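Local coordinates for substrate binding periplasmic protein (Ralstonia solanacearum, PDB 3LOP) that probably serves as a periplasmic substrate-binding protein for amino acid uptake, and holds a leucine in its pocket in this crystal, at residues A240-V245 with G346-N351; S249-M254 with H341-G346. All coordinates share one frame; numbering follows the deposited sequence.

Contact 1. Residues A240-V245 with G346-N351; sequences AGLDAV and GVVGPN
With CG anti to the backbone N (chi1 -170°), L242 sends its isobutyl group from helix 242-245 out over the turn 349-351, while V348 turns CG1 anti to its own N (chi1 175°) to meet L242 and V245. L242 CD2 makes the close approach: it lies 3.4 Å from P350 O and equally close to N351 C. L242 CD1 reaches V348 CG1 at 4.3 Å and also lies near the same backbone.

The CG1 methyl of V348 serves both helix residues. The second partner is V245: V245 CG1 lies 4.3 Å from V348 CG1. The backbone of V245 takes part as well, since V245 O is 4.0 Å from V348 CB. No hydrogen bond joins the two segments; methyls meet methyls and backbone.

G241 caps the start of the helix. G241 O accepts from both A244 N and V245 N, at 3.0 Å each. The positive phi of G241 lets the chain leave helix 233-240 and begin the next helix at once. R246 adds polar ties nearby: it forms a salt bridge with D243 and a hydrogen bond to P350 O. V245 and V348 both pack on helix 233-240, and A244 and V245 rest on helix 206-218.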
ATOM      1  N   ALA A 240      17.947  -0.750  -5.381  1.00 10.63           N
ATOM      2  CA  ALA A 240      18.712   0.433  -5.765  1.00  9.51           C
ATOM      3  C   ALA A 240      20.080   0.520  -5.095  1.00  9.30           C
ATOM      4  O   ALA A 240      20.978   1.199  -5.596  1.00 10.21           O
ATOM      5  CB  ALA A 240      17.910   1.693  -5.461  1.00  8.15           C
ATOM      6  N   GLY A 241      20.233  -0.162  -3.967  1.00  7.94           N
ATOM      7  CA  GLY A 241      21.495  -0.129  -3.252  1.00  8.89           C
ATOM      8  C   GLY A 241      21.476   0.924  -2.163  1.00  8.57           C
ATOM      9  O   GLY A 241      21.024   2.050  -2.384  1.00  8.66           O
ATOM     10  N   LEU A 242      21.978   0.561  -0.987  1.00  8.41           N
ATOM     11  CA  LEU A 242      22.012   1.475   0.146  1.00  9.04           C
ATOM     12  C   LEU A 242      22.769   2.774  -0.147  1.00  9.05           C
ATOM     13  O   LEU A 242      22.406   3.831   0.364  1.00  9.08           O
ATOM     14  CB  LEU A 242      22.624   0.772   1.361  1.00 11.92           C
ATOM     15  CG  LEU A 242      22.514   1.504   2.698  1.00 12.81           C
ATOM     16  CD1 LEU A 242      21.049   1.815   3.003  1.00 12.21           C
ATOM     17  CD2 LEU A 242      23.114   0.641   3.791  1.00 14.36           C
ATOM     18  N   ASP A 243      23.815   2.706  -0.966  1.00  9.47           N
ATOM     19  CA  ASP A 243      24.572   3.915  -1.285  1.00  9.79           C
ATOM     20  C   ASP A 243      23.682   4.998  -1.886  1.00  8.87           C
ATOM     21  O   ASP A 243      23.894   6.189  -1.652  1.00  9.89           O
ATOM     22  CB  ASP A 243      25.714   3.616  -2.265  1.00 11.17           C
ATOM     23  CG  ASP A 243      26.865   2.866  -1.619  1.00 13.67           C
ATOM     24  OD1 ASP A 243      26.933   2.813  -0.374  1.00 14.45           O
ATOM     25  OD2 ASP A 243      27.719   2.343  -2.367  1.00 15.46           O
ATOM     26  N   ALA A 244      22.689   4.588  -2.667  1.00  7.04           N
ATOM     27  CA  ALA A 244      21.790   5.542  -3.302  1.00  6.59           C
ATOM     28  C   ALA A 244      20.556   5.820  -2.456  1.00  5.23           C
ATOM     29  O   ALA A 244      19.957   6.889  -2.563  1.00  5.78           O
ATOM     30  CB  ALA A 244      21.363   5.022  -4.680  1.00  7.08           C
ATOM     31  N   VAL A 245      20.205   4.872  -1.596  1.00  4.65           N
ATOM     32  CA  VAL A 245      19.004   4.986  -0.777  1.00  5.45           C
ATOM     33  C   VAL A 245      19.126   5.561   0.634  1.00  5.60           C
ATOM     34  O   VAL A 245      18.155   6.108   1.150  1.00  5.03           O
ATOM     35  CB  VAL A 245      18.285   3.610  -0.706  1.00  5.52           C
ATOM     36  CG1 VAL A 245      17.034   3.700   0.146  1.00  5.91           C
ATOM     37  CG2 VAL A 245      17.917   3.158  -2.116  1.00  6.16           C
ATOM     38  N   GLY A 346       9.330   9.073   8.544  1.00  5.55           N
ATOM     39  CA  GLY A 346      10.440   8.182   8.814  1.00  5.37           C
ATOM     40  C   GLY A 346      11.565   8.415   7.830  1.00  5.21           C
ATOM     41  O   GLY A 346      11.413   9.167   6.865  1.00  5.23           O
ATOM     42  N   VAL A 347      12.699   7.766   8.073  1.00  4.48           N
ATOM     43  CA  VAL A 347      13.860   7.914   7.209  1.00  5.35           C
ATOM     44  C   VAL A 347      14.692   6.636   7.189  1.00  6.16           C
ATOM     45  O   VAL A 347      14.691   5.865   8.150  1.00  7.01           O
ATOM     46  CB  VAL A 347      14.759   9.080   7.697  1.00  6.61           C
ATOM     47  CG1 VAL A 347      15.305   8.769   9.089  1.00  7.47           C
ATOM     48  CG2 VAL A 347      15.895   9.319   6.717  1.00  7.57           C
ATOM     49  N   VAL A 348      15.392   6.403   6.085  1.00  5.14           N
ATOM     50  CA  VAL A 348      16.254   5.235   5.981  1.00  5.08           C
ATOM     51  C   VAL A 348      17.621   5.664   6.510  1.00  5.22           C
ATOM     52  O   VAL A 348      18.249   6.568   5.959  1.00  5.42           O
ATOM     53  CB  VAL A 348      16.384   4.758   4.522  1.00  5.49           C
ATOM     54  CG1 VAL A 348      17.396   3.620   4.424  1.00  6.66           C
ATOM     55  CG2 VAL A 348      15.028   4.292   4.018  1.00  6.97           C
ATOM     56  N   GLY A 349      18.055   5.026   7.592  1.00  5.34           N
ATOM     57  CA  GLY A 349      19.336   5.347   8.201  1.00  8.04           C
ATOM     58  C   GLY A 349      20.555   4.970   7.377  1.00  7.22           C
ATOM     59  O   GLY A 349      20.436   4.295   6.354  1.00  8.03           O
ATOM     60  N   PRO A 350      21.757   5.384   7.810  1.00  7.74           N
ATOM     61  CA  PRO A 350      23.009   5.095   7.106  1.00  8.39           C
ATOM     62  C   PRO A 350      23.234   3.632   6.743  1.00  8.92           C
ATOM     63  O   PRO A 350      23.853   3.336   5.720  1.00  8.91           O
ATOM     64  CB  PRO A 350      24.070   5.617   8.069  1.00  7.21           C
ATOM     65  CG  PRO A 350      23.382   6.766   8.723  1.00  8.34           C
ATOM     66  CD  PRO A 350      22.017   6.186   9.019  1.00  6.47           C
ATOM     67  N   ASN A 351      22.736   2.722   7.575  1.00  9.29           N
ATOM     68  CA  ASN A 351      22.907   1.299   7.315  1.00 10.23           C
ATOM     69  C   ASN A 351      21.616   0.618   6.869  1.00 10.76           C
ATOM     70  O   ASN A 351      21.539  -0.611   6.815  1.00 12.34           O
ATOM     71  CB  ASN A 351      23.477   0.610   8.555  1.00 11.81           C
ATOM     72  CG  ASN A 351      24.760   1.261   9.035  1.00 14.13           C
ATOM     73  OD1 ASN A 351      25.679   1.496   8.249  1.00 15.43           O
ATOM     74  ND2 ASN A 351      24.829   1.552  10.328  1.00 15.65           N
TER

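Contact 2. Residues S249-M254 with H341-G346; sequences SLALVM and HYIELG
Y342 and L252 lie side by side and point the same way, at one end of an antiparallel beta pairing. Strand 249-252 is the outer strand of a small group of three, and strand 344-348 is the middle one. On its other side, S249 has a backbone hydrogen bond with L225 of strand 224-227. In Y342, CG is anti to the backbone N (chi1 173°), and the ring runs forward beside its own strand, next to L252-M254. Its edge meets the backbone between V253 and M254, with Y342 CD2 3.8 Å from V253 C. Y342 OH ends 3.9 Å from L252 CB. Y342 OH also donates to E344 OE1, meeting it on the anti side and 34° out of the carboxylate plane.

L250 and L252 share a sheet face with E344. G346 faces L250 across the strands, and the side chains of L250 and L252 lie over it. L250 CD2 comes 3.7 Å from G346 O, and L252 CD1 reaches towards L345 O. A251 and L345 use the other face, where A251 CB is 4.3 Å from L345 CD2. Both pack on helix 125-138.

L250 with G346 and L252 with E344 are hydrogen-bonded pairs, each with two N-H...O bonds. A251 with L345 is the non-hydrogen-bonded pair between them. Past the strand ends, water 2 links V253 O and Y342 O. At the other end, water 1 bridges S249 OG and G346 O. Water 3 donates to M254 O at 2.8 Å and also to Y342 OH.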
ATOM      1  N   SER A 249      13.486   9.682   2.556  1.00  3.65           N
ATOM      2  CA  SER A 249      12.410  10.054   3.471  1.00  4.66           C
ATOM      3  C   SER A 249      11.084   9.418   3.070  1.00  5.00           C
ATOM      4  O   SER A 249      10.792   9.254   1.886  1.00  4.43           O
ATOM      5  CB  SER A 249      12.240  11.574   3.510  1.00  7.98           C
ATOM      6  OG  SER A 249      13.329  12.198   4.166  1.00 12.88           O
ATOM      7  N   LEU A 250      10.276   9.074   4.066  1.00  4.80           N
ATOM      8  CA  LEU A 250       8.994   8.441   3.795  1.00  5.45           C
ATOM      9  C   LEU A 250       7.981   8.743   4.882  1.00  6.62           C
ATOM     10  O   LEU A 250       8.299   9.359   5.901  1.00  6.60           O
ATOM     11  CB  LEU A 250       9.165   6.924   3.695  1.00  8.11           C
ATOM     12  CG  LEU A 250       9.693   6.253   4.968  1.00  8.76           C
ATOM     13  CD1 LEU A 250       8.951   4.947   5.214  1.00 12.26           C
ATOM     14  CD2 LEU A 250      11.189   6.022   4.847  1.00 11.17           C
ATOM     15  N   ALA A 251       6.749   8.309   4.648  1.00  5.70           N
ATOM     16  CA  ALA A 251       5.688   8.486   5.622  1.00  7.76           C
ATOM     17  C   ALA A 251       5.248   7.091   6.043  1.00  8.56           C
ATOM     18  O   ALA A 251       4.888   6.266   5.205  1.00 12.93           O
ATOM     19  CB  ALA A 251       4.519   9.251   5.009  1.00  8.35           C
ATOM     20  N   LEU A 252       5.306   6.824   7.341  1.00  5.89           N
ATOM     21  CA  LEU A 252       4.909   5.532   7.882  1.00  6.18           C
ATOM     22  C   LEU A 252       3.393   5.514   8.066  1.00  5.58           C
ATOM     23  O   LEU A 252       2.847   6.371   8.761  1.00  6.65           O
ATOM     24  CB  LEU A 252       5.583   5.310   9.239  1.00  8.17           C
ATOM     25  CG  LEU A 252       7.115   5.305   9.271  1.00  9.88           C
ATOM     26  CD1 LEU A 252       7.613   5.474  10.703  1.00 10.52           C
ATOM     27  CD2 LEU A 252       7.617   4.014   8.671  1.00 11.57           C
ATOM     28  N   VAL A 253       2.720   4.549   7.441  1.00  3.77           N
ATOM     29  CA  VAL A 253       1.268   4.424   7.563  1.00  4.22           C
ATOM     30  C   VAL A 253       0.898   3.028   8.067  1.00  4.76           C
ATOM     31  O   VAL A 253      -0.278   2.677   8.179  1.00  4.74           O
ATOM     32  CB  VAL A 253       0.558   4.700   6.215  1.00  4.28           C
ATOM     33  CG1 VAL A 253       0.839   6.127   5.773  1.00  7.62           C
ATOM     34  CG2 VAL A 253       1.015   3.711   5.156  1.00  5.44           C
HETATM   35  N   MSE A 254       1.926   2.247   8.372  1.00  5.30           N
HETATM   36  CA  MSE A 254       1.780   0.888   8.884  1.00  6.12           C
HETATM   37  C   MSE A 254       2.813   0.668   9.983  1.00  7.25           C
HETATM   38  O   MSE A 254       3.783   1.420  10.089  1.00  8.07           O
HETATM   39  CB  MSE A 254       2.051  -0.131   7.774  1.00  7.53           C
HETATM   40  CG  MSE A 254       0.912  -0.375   6.803  1.00  9.26           C
HETATM   41 SE   MSE A 254      -0.507  -1.393   7.616  1.00 13.61          SE
HETATM   42  CE  MSE A 254      -2.004  -0.340   7.006  1.00 11.81           C
ATOM     43  N   HIS A 341      -5.954   6.344  11.313  1.00  6.76           N
ATOM     44  CA  HIS A 341      -5.545   7.742  11.330  1.00  8.31           C
ATOM     45  C   HIS A 341      -4.052   7.854  11.629  1.00  7.97           C
ATOM     46  O   HIS A 341      -3.526   8.953  11.800  1.00 10.20           O
ATOM     47  CB  HIS A 341      -6.349   8.521  12.379  1.00 10.96           C
ATOM     48  CG  HIS A 341      -6.261   7.951  13.760  1.00 14.20           C
ATOM     49  ND1 HIS A 341      -5.061   7.726  14.395  1.00 16.57           N
ATOM     50  CD2 HIS A 341      -7.226   7.581  14.635  1.00 16.07           C
ATOM     51  CE1 HIS A 341      -5.290   7.242  15.603  1.00 16.37           C
ATOM     52  NE2 HIS A 341      -6.594   7.145  15.774  1.00 17.59           N
ATOM     53  N   TYR A 342      -3.370   6.712  11.676  1.00  6.34           N
ATOM     54  CA  TYR A 342      -1.941   6.692  11.967  1.00  6.22           C
ATOM     55  C   TYR A 342      -1.042   7.098  10.808  1.00  5.97           C
ATOM     56  O   TYR A 342      -1.151   6.575   9.697  1.00  6.43           O
ATOM     57  CB  TYR A 342      -1.502   5.301  12.431  1.00  6.20           C
ATOM     58  CG  TYR A 342       0.000   5.176  12.572  1.00  6.29           C
ATOM     59  CD1 TYR A 342       0.672   5.776  13.637  1.00  6.58           C
ATOM     60  CD2 TYR A 342       0.757   4.508  11.607  1.00  6.23           C
ATOM     61  CE1 TYR A 342       2.060   5.718  13.735  1.00  7.35           C
ATOM     62  CE2 TYR A 342       2.144   4.446  11.693  1.00  8.13           C
ATOM     63  CZ  TYR A 342       2.788   5.054  12.759  1.00  9.14           C
ATOM     64  OH  TYR A 342       4.160   5.007  12.842  1.00 10.43           O
ATOM     65  N   ILE A 343      -0.139   8.031  11.082  1.00  6.30           N
ATOM     66  CA  ILE A 343       0.831   8.465  10.091  1.00  7.10           C
ATOM     67  C   ILE A 343       1.951   9.245  10.761  1.00  7.65           C
ATOM     68  O   ILE A 343       1.714  10.187  11.521  1.00  7.86           O
ATOM     69  CB  ILE A 343       0.196   9.319   8.966  1.00  7.58           C
ATOM     70  CG1 ILE A 343       1.287   9.719   7.967  1.00  8.16           C
ATOM     71  CG2 ILE A 343      -0.498  10.545   9.545  1.00  8.08           C
ATOM     72  CD1 ILE A 343       0.763  10.389   6.718  1.00  8.12           C
ATOM     73  N   GLU A 344       3.177   8.818  10.493  1.00  6.91           N
ATOM     74  CA  GLU A 344       4.353   9.469  11.047  1.00  8.35           C
ATOM     75  C   GLU A 344       5.402   9.509   9.952  1.00  8.15           C
ATOM     76  O   GLU A 344       5.311   8.774   8.969  1.00 11.50           O
ATOM     77  CB  GLU A 344       4.900   8.687  12.249  1.00 11.57           C
ATOM     78  CG  GLU A 344       3.937   8.567  13.421  1.00 16.71           C
ATOM     79  CD  GLU A 344       4.543   7.835  14.609  1.00 20.83           C
ATOM     80  OE1 GLU A 344       5.101   6.734  14.413  1.00 23.20           O
ATOM     81  OE2 GLU A 344       4.455   8.357  15.741  1.00 23.64           O
ATOM     82  N   LEU A 345       6.387  10.380  10.105  1.00  6.82           N
ATOM     83  CA  LEU A 345       7.442  10.460   9.112  1.00  6.42           C
ATOM     84  C   LEU A 345       8.574   9.538   9.530  1.00  5.73           C
ATOM     85  O   LEU A 345       8.745   9.239  10.718  1.00  5.54           O
ATOM     86  CB  LEU A 345       7.945  11.899   8.973  1.00  5.86           C
ATOM     87  CG  LEU A 345       6.928  12.897   8.406  1.00  7.16           C
ATOM     88  CD1 LEU A 345       7.547  14.284   8.349  1.00  9.25           C
ATOM     89  CD2 LEU A 345       6.490  12.457   7.013  1.00  8.25           C
ATOM     90  N   GLY A 346       9.330   9.073   8.544  1.00  5.55           N
ATOM     91  CA  GLY A 346      10.440   8.182   8.814  1.00  5.37           C
ATOM     92  C   GLY A 346      11.565   8.415   7.830  1.00  5.21           C
ATOM     93  O   GLY A 346      11.413   9.167   6.865  1.00  5.23           O
TER
HETATM   94  O   HOH W   1      12.019  11.914   6.744  1.00 20.32           O
HETATM   95  O   HOH W   2      -2.363   4.454   8.684  1.00  4.35           O
HETATM   96  O   HOH W   3       5.276   2.791  12.070  1.00 10.55           O

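Contacts 1 and 2 share G346 and both use strand 344-348. Their centres are about 17 Å apart. Contact 2 pairs the first part of this strand with strand 249-252, and contact 1 sets its far end and the following turn against helix 242-245. That helix comes just before strand 249-252 in the chain. The two contacts meet at L250, where CD2 is 4.0 Å from V347 N and 4.3 Å from V348 CG2. Contact 2 lies nearer the chain centre. In contact 2, V253 and M254 touch K122, a residue of the magnesium site. A106 and Y125 of that site also line the leucine pocket.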